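Increased sodium tolerance protein 1 (Saccharomyces cerevisiae, PDB 3GGY) acts late in multivesicular body sorting, regulating recruitment of the ATPase VPS4 to the ESCRT-III complex, probably together with DID2. Local coordinates at residues A[91-96]-A[108-113]; A[36-41]-A[170-175]. All blocks are in the same frame, centred on the assembly; numbering follows the deposited sequence.

Interaction 1 of 2, residues A[91-96]-A[108-113]; sequences STEEQL and AIRSLI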
loop_
_atom_site.group_PDB
_atom_site.type_symbol
_atom_site.label_atom_id
_atom_site.label_comp_id
_atom_site.label_asym_id
_atom_site.label_seq_id
_atom_site.Cartn_x
_atom_site.Cartn_y
_atom_site.Cartn_z
ATOM N N SER A 91 20.871 -4.181 -16.515
ATOM C CA SER A 91 22.056 -3.980 -15.690
ATOM C C SER A 91 22.294 -2.518 -15.319
ATOM O O SER A 91 23.125 -2.221 -14.460
ATOM C CB SER A 91 23.291 -4.533 -16.409
ATOM O OG SER A 91 23.468 -3.910 -17.672
ATOM N N THR A 92 21.572 -1.612 -15.966
ATOM C CA THR A 92 21.719 -0.188 -15.682
ATOM C C THR A 92 20.380 0.526 -15.588
ATOM O O THR A 92 19.379 0.097 -16.169
ATOM C CB THR A 92 22.548 0.536 -16.766
ATOM O OG1 THR A 92 21.785 0.620 -17.977
ATOM C CG2 THR A 92 23.845 -0.206 -17.031
ATOM N N GLU A 93 20.382 1.636 -14.859
ATOM C CA GLU A 93 19.185 2.435 -14.677
ATOM C C GLU A 93 18.726 3.063 -15.989
ATOM O O GLU A 93 17.534 3.260 -16.207
ATOM C CB GLU A 93 19.449 3.517 -13.625
ATOM C CG GLU A 93 18.270 4.414 -13.362
ATOM C CD GLU A 93 18.401 5.194 -12.070
ATOM O OE1 GLU A 93 19.490 5.175 -11.449
ATOM O OE2 GLU A 93 17.406 5.832 -11.677
ATOM N N GLU A 94 19.674 3.375 -16.869
ATOM C CA GLU A 94 19.335 3.963 -18.159
ATOM C C GLU A 94 18.436 2.999 -18.925
ATOM O O GLU A 94 17.432 3.399 -19.513
ATOM C CB GLU A 94 20.607 4.238 -18.969
ATOM C CG GLU A 94 20.361 4.633 -20.426
ATOM C CD GLU A 94 19.805 6.038 -20.588
ATOM O OE1 GLU A 94 18.751 6.344 -19.993
ATOM O OE2 GLU A 94 20.420 6.838 -21.322
ATOM N N GLN A 95 18.801 1.721 -18.913
ATOM C CA GLN A 95 18.015 0.706 -19.604
ATOM C C GLN A 95 16.616 0.627 -19.005
ATOM O O GLN A 95 15.617 0.609 -19.723
ATOM C CB GLN A 95 18.695 -0.659 -19.490
ATOM C CG GLN A 95 20.050 -0.747 -20.177
ATOM C CD GLN A 95 20.705 -2.099 -19.979
ATOM O OE1 GLN A 95 20.914 -2.539 -18.850
ATOM N NE2 GLN A 95 21.035 -2.765 -21.078
ATOM N N LEU A 96 16.554 0.593 -17.679
ATOM C CA LEU A 96 15.284 0.511 -16.976
ATOM C C LEU A 96 14.340 1.648 -17.352
ATOM O O LEU A 96 13.174 1.419 -17.663
ATOM C CB LEU A 96 15.534 0.524 -15.463
ATOM C CG LEU A 96 14.337 0.304 -14.539
ATOM C CD1 LEU A 96 13.780 -1.099 -14.741
ATOM C CD2 LEU A 96 14.775 0.499 -13.096
ATOM N N ALA A 108 6.893 -0.335 -11.641
ATOM C CA ALA A 108 6.637 -1.415 -10.697
ATOM C C ALA A 108 7.762 -1.657 -9.690
ATOM O O ALA A 108 7.512 -1.739 -8.488
ATOM C CB ALA A 108 6.336 -2.704 -11.456
ATOM N N ILE A 109 8.995 -1.772 -10.173
ATOM C CA ILE A 109 10.119 -2.033 -9.282
ATOM C C ILE A 109 10.400 -0.848 -8.358
ATOM O O ILE A 109 10.690 -1.031 -7.176
ATOM C CB ILE A 109 11.396 -2.386 -10.077
ATOM C CG1 ILE A 109 12.479 -2.888 -9.124
ATOM C CG2 ILE A 109 11.876 -1.176 -10.862
ATOM C CD1 ILE A 109 12.121 -4.204 -8.435
ATOM N N ARG A 110 10.306 0.370 -8.889
ATOM C CA ARG A 110 10.540 1.553 -8.070
ATOM C C ARG A 110 9.498 1.667 -6.961
ATOM O O ARG A 110 9.832 1.987 -5.824
ATOM C CB ARG A 110 10.512 2.814 -8.934
ATOM C CG ARG A 110 11.730 2.955 -9.829
ATOM C CD ARG A 110 11.604 4.159 -10.742
ATOM N NE ARG A 110 12.772 4.252 -11.610
ATOM C CZ ARG A 110 13.922 4.814 -11.259
ATOM N NH1 ARG A 110 14.063 5.355 -10.057
ATOM N NH2 ARG A 110 14.950 4.793 -12.099
ATOM N N SER A 111 8.237 1.392 -7.288
ATOM C CA SER A 111 7.178 1.485 -6.295
ATOM C C SER A 111 7.345 0.475 -5.165
ATOM O O SER A 111 7.106 0.791 -4.000
ATOM C CB SER A 111 5.807 1.304 -6.958
ATOM O OG SER A 111 5.545 2.372 -7.864
ATOM N N LEU A 112 7.753 -0.741 -5.506
ATOM C CA LEU A 112 7.934 -1.779 -4.497
ATOM C C LEU A 112 9.093 -1.460 -3.564
ATOM O O LEU A 112 9.011 -1.687 -2.359
ATOM C CB LEU A 112 8.144 -3.126 -5.185
ATOM C CG LEU A 112 6.851 -3.650 -5.814
ATOM C CD1 LEU A 112 7.164 -4.802 -6.763
ATOM C CD2 LEU A 112 5.893 -4.099 -4.718
ATOM N N ILE A 113 10.169 -0.916 -4.115
ATOM C CA ILE A 113 11.317 -0.561 -3.291
ATOM C C ILE A 113 10.959 0.615 -2.380
ATOM O O ILE A 113 11.306 0.625 -1.196
ATOM C CB ILE A 113 12.528 -0.212 -4.182
ATOM C CG1 ILE A 113 13.033 -1.498 -4.845
ATOM C CG2 ILE A 113 13.633 0.443 -3.357
ATOM C CD1 ILE A 113 14.123 -1.279 -5.885
HETATM O O HOH W 1 16.708 6.050 -8.780
#

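Interaction 2 of 2, residues A[36-41]-A[170-175]; sequences QSRRQV and DLYLKE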
loop_
_atom_site.group_PDB
_atom_site.type_symbol
_atom_site.label_atom_id
_atom_site.label_comp_id
_atom_site.label_asym_id
_atom_site.label_seq_id
_atom_site.Cartn_x
_atom_site.Cartn_y
_atom_site.Cartn_z
ATOM N N GLN A 36 -14.163 -4.753 11.359
ATOM C CA GLN A 36 -14.381 -4.751 12.801
ATOM C C GLN A 36 -14.311 -3.327 13.346
ATOM O O GLN A 36 -15.054 -2.964 14.257
ATOM C CB GLN A 36 -13.338 -5.627 13.508
ATOM C CG GLN A 36 -13.426 -5.591 15.034
ATOM C CD GLN A 36 -12.603 -6.683 15.698
ATOM O OE1 GLN A 36 -12.656 -7.842 15.291
ATOM N NE2 GLN A 36 -11.847 -6.322 16.732
ATOM N N SER A 37 -13.412 -2.523 12.787
ATOM C CA SER A 37 -13.266 -1.143 13.229
ATOM C C SER A 37 -14.533 -0.345 12.960
ATOM O O SER A 37 -14.929 0.489 13.772
ATOM C CB SER A 37 -12.080 -0.482 12.523
ATOM O OG SER A 37 -10.871 -1.137 12.866
ATOM N N ARG A 38 -15.167 -0.606 11.822
ATOM C CA ARG A 38 -16.396 0.088 11.466
ATOM C C ARG A 38 -17.499 -0.260 12.469
ATOM O O ARG A 38 -18.257 0.610 12.888
ATOM C CB ARG A 38 -16.812 -0.279 10.038
ATOM C CG ARG A 38 -15.933 0.394 8.977
ATOM C CD ARG A 38 -16.237 -0.083 7.563
ATOM N NE ARG A 38 -15.452 0.667 6.581
ATOM C CZ ARG A 38 -15.830 1.820 6.037
ATOM N NH1 ARG A 38 -16.996 2.364 6.363
ATOM N NH2 ARG A 38 -15.029 2.449 5.190
ATOM N N ARG A 39 -17.570 -1.528 12.862
ATOM C CA ARG A 39 -18.567 -1.965 13.841
ATOM C C ARG A 39 -18.320 -1.256 15.162
ATOM O O ARG A 39 -19.255 -0.858 15.855
ATOM C CB ARG A 39 -18.465 -3.465 14.109
ATOM C CG ARG A 39 -18.605 -4.370 12.909
ATOM C CD ARG A 39 -18.436 -5.815 13.353
ATOM N NE ARG A 39 -19.479 -6.211 14.299
ATOM C CZ ARG A 39 -19.391 -7.250 15.124
ATOM N NH1 ARG A 39 -18.300 -8.007 15.131
ATOM N NH2 ARG A 39 -20.399 -7.537 15.937
ATOM N N GLN A 40 -17.049 -1.118 15.517
ATOM C CA GLN A 40 -16.675 -0.478 16.770
ATOM C C GLN A 40 -16.972 1.018 16.775
ATOM O O GLN A 40 -17.283 1.588 17.821
ATOM C CB GLN A 40 -15.200 -0.765 17.061
ATOM C CG GLN A 40 -14.923 -2.267 17.119
ATOM C CD GLN A 40 -13.460 -2.617 17.321
ATOM O OE1 GLN A 40 -12.582 -2.093 16.634
ATOM N NE2 GLN A 40 -13.192 -3.523 18.257
ATOM N N VAL A 41 -16.883 1.654 15.610
ATOM C CA VAL A 41 -17.200 3.075 15.513
ATOM C C VAL A 41 -18.701 3.208 15.765
ATOM O O VAL A 41 -19.148 4.113 16.460
ATOM C CB VAL A 41 -16.873 3.646 14.111
ATOM C CG1 VAL A 41 -17.490 5.033 13.944
ATOM C CG2 VAL A 41 -15.365 3.735 13.927
ATOM N N ASP A 170 -16.802 12.972 8.163
ATOM C CA ASP A 170 -18.259 13.013 8.251
ATOM C C ASP A 170 -18.876 12.006 7.294
ATOM O O ASP A 170 -19.863 11.349 7.621
ATOM C CB ASP A 170 -18.803 14.407 7.916
ATOM C CG ASP A 170 -18.517 15.421 9.001
ATOM O OD1 ASP A 170 -18.250 15.007 10.151
ATOM O OD2 ASP A 170 -18.576 16.635 8.704
ATOM N N LEU A 171 -18.289 11.885 6.107
ATOM C CA LEU A 171 -18.798 10.949 5.119
ATOM C C LEU A 171 -18.666 9.523 5.650
ATOM O O LEU A 171 -19.587 8.723 5.518
ATOM C CB LEU A 171 -18.033 11.093 3.798
ATOM C CG LEU A 171 -18.485 10.162 2.671
ATOM C CD1 LEU A 171 -19.948 10.427 2.347
ATOM C CD2 LEU A 171 -17.619 10.390 1.435
ATOM N N TYR A 172 -17.523 9.207 6.255
ATOM C CA TYR A 172 -17.321 7.870 6.813
ATOM C C TYR A 172 -18.331 7.577 7.925
ATOM O O TYR A 172 -18.865 6.468 8.023
ATOM C CB TYR A 172 -15.904 7.732 7.376
ATOM C CG TYR A 172 -14.943 7.023 6.450
ATOM C CD1 TYR A 172 -14.659 7.530 5.182
ATOM C CD2 TYR A 172 -14.320 5.834 6.841
ATOM C CE1 TYR A 172 -13.778 6.868 4.324
ATOM C CE2 TYR A 172 -13.437 5.167 5.990
ATOM C CZ TYR A 172 -13.174 5.688 4.737
ATOM O OH TYR A 172 -12.318 5.023 3.891
ATOM N N LEU A 173 -18.583 8.568 8.769
ATOM C CA LEU A 173 -19.533 8.391 9.859
ATOM C C LEU A 173 -20.919 8.081 9.294
ATOM O O LEU A 173 -21.610 7.189 9.783
ATOM C CB LEU A 173 -19.584 9.651 10.726
ATOM C CG LEU A 173 -18.330 9.880 11.571
ATOM C CD1 LEU A 173 -18.319 11.292 12.137
ATOM C CD2 LEU A 173 -18.281 8.843 12.681
ATOM N N LYS A 174 -21.315 8.815 8.259
ATOM C CA LYS A 174 -22.617 8.602 7.642
ATOM C C LYS A 174 -22.724 7.227 6.986
ATOM O O LYS A 174 -23.771 6.580 7.052
ATOM C CB LYS A 174 -22.896 9.693 6.602
ATOM C CG LYS A 174 -23.015 11.086 7.195
ATOM C CD LYS A 174 -23.294 12.119 6.120
ATOM C CE LYS A 174 -23.343 13.521 6.706
ATOM N NZ LYS A 174 -23.605 14.550 5.654
ATOM N N GLU A 175 -21.648 6.765 6.356
ATOM C CA GLU A 175 -21.697 5.460 5.710
ATOM C C GLU A 175 -21.697 4.347 6.760
ATOM O O GLU A 175 -22.343 3.318 6.584
ATOM C CB GLU A 175 -20.536 5.313 4.716
ATOM C CG GLU A 175 -20.522 6.448 3.689
ATOM C CD GLU A 175 -19.536 6.248 2.552
ATOM O OE1 GLU A 175 -18.467 5.644 2.775
ATOM O OE2 GLU A 175 -19.831 6.720 1.432
HETATM O O HOH W 2 -16.667 4.903 4.568
#

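Interaction 1 of 2, residues A[91-96]-A[108-113]
The carboxylate of E93 meets the guanidinium of R110 at its edge, with OE2 lying in the guanidinium plane. The two planes are turned 37° apart. R110 NH2 donates to E93 OE2 over 2.7 Å in a nearly straight salt bridge, at 169°. The donor reaches OE2 from its anti side, 30° out of the carboxylate plane. Water 1 sits at the same guanidinium edge. It takes a bond from R110 NH1 and gives one to E93 OE2, 3.0 Å away, so OE2 is gripped twice. The chain of E93 runs out extended, with CG opposite the backbone N, and this carries the carboxylate to R110. The contact joins the first turn of helix 93-99 to helix 105-115 in the helical N-terminal domain of Ist1, an ESCRT-III-like fold. A capping box of T92 and Q95 starts the first of these helices. With an alanine here in place of E93, R110 NH2 would lose its salt-bridge mate, and its guanidinium end would probably be freer to turn. Beside the ion pair, L96 CD2 touches I109 CG2 at 4.0 Å. F140 of helix 138-147 packs on E93, L96 and R110. R110 NE is hydrogen-bonded to N106 OD1.

Interaction 2 of 2, residues A[36-41]-A[170-175]
R38 and Y172 meet through one guanidinium nitrogen and one ring carbon. R38 NH2 comes to 3.2 Å from Y172 CE2. The approach is oblique, and the guanidinium and ring planes are 29° apart. No direct hydrogen bond joins the two segments here. Further along, V41 CG1 rests against L173 CD2 at 4.1 Å, a plain apolar contact. These two side chains cross at about a right angle. L173 starts out pointing away from 36-41, but its end comes back to reach V41.

Water 2 forms the next shell. It lies over the centre of one face of the Y172 ring, 3.1 Å above the plane. It also sits at the edge of the R38 guanidinium, in its plane, and accepts from R38 NH2 at 3.0 Å. The same water donates to E175 OE1 at 2.6 Å. It thus links the arginine to the acid, whose OE1 stays 5.1 Å from R38 NH1.

The direct charge partner of R38 is D64 of helix 50-82, whose OD2 forms a salt bridge with R38 NH2 and is also hydrogen-bonded to Y172 OH, so that one carboxylate oxygen holds both the guanidinium and the phenol in place. R38 is extended from CG to NE, with CG set opposite the carbonyl carbon (chi1 -74°), and this brings its end to D64 and the ring.

The contact closes helix 166-179 onto the helical hairpin of 8-46 and 50-82. Around it, V57 of helix 50-82 packs on Y172 and L173, L60 lies on R38, I176 of helix 166-179 touches R38 and V41, and L187 of helix 184-188 lies on L173.

In the fold
Interactions 1 and 2 lie on opposite sides of the centre of the elongated chain. Their centres are about 39 Å apart and their nearest atoms about 21 Å. Interaction 1 joins two short helices that are close in sequence. Interaction 2 brings the later part of helix 8-46 to helix 166-179, with its segments 129 residues apart at their closest ends, and both segments of interaction 1 fall between them. Helix 50-82 runs past both sites: Y76, C77 and L80 pack against segment 108-113, while V57, L60 and D64 serve interaction 2. Both contacts pair an arginine with an acid through a water, but only interaction 1 adds a direct salt bridge between its two segments.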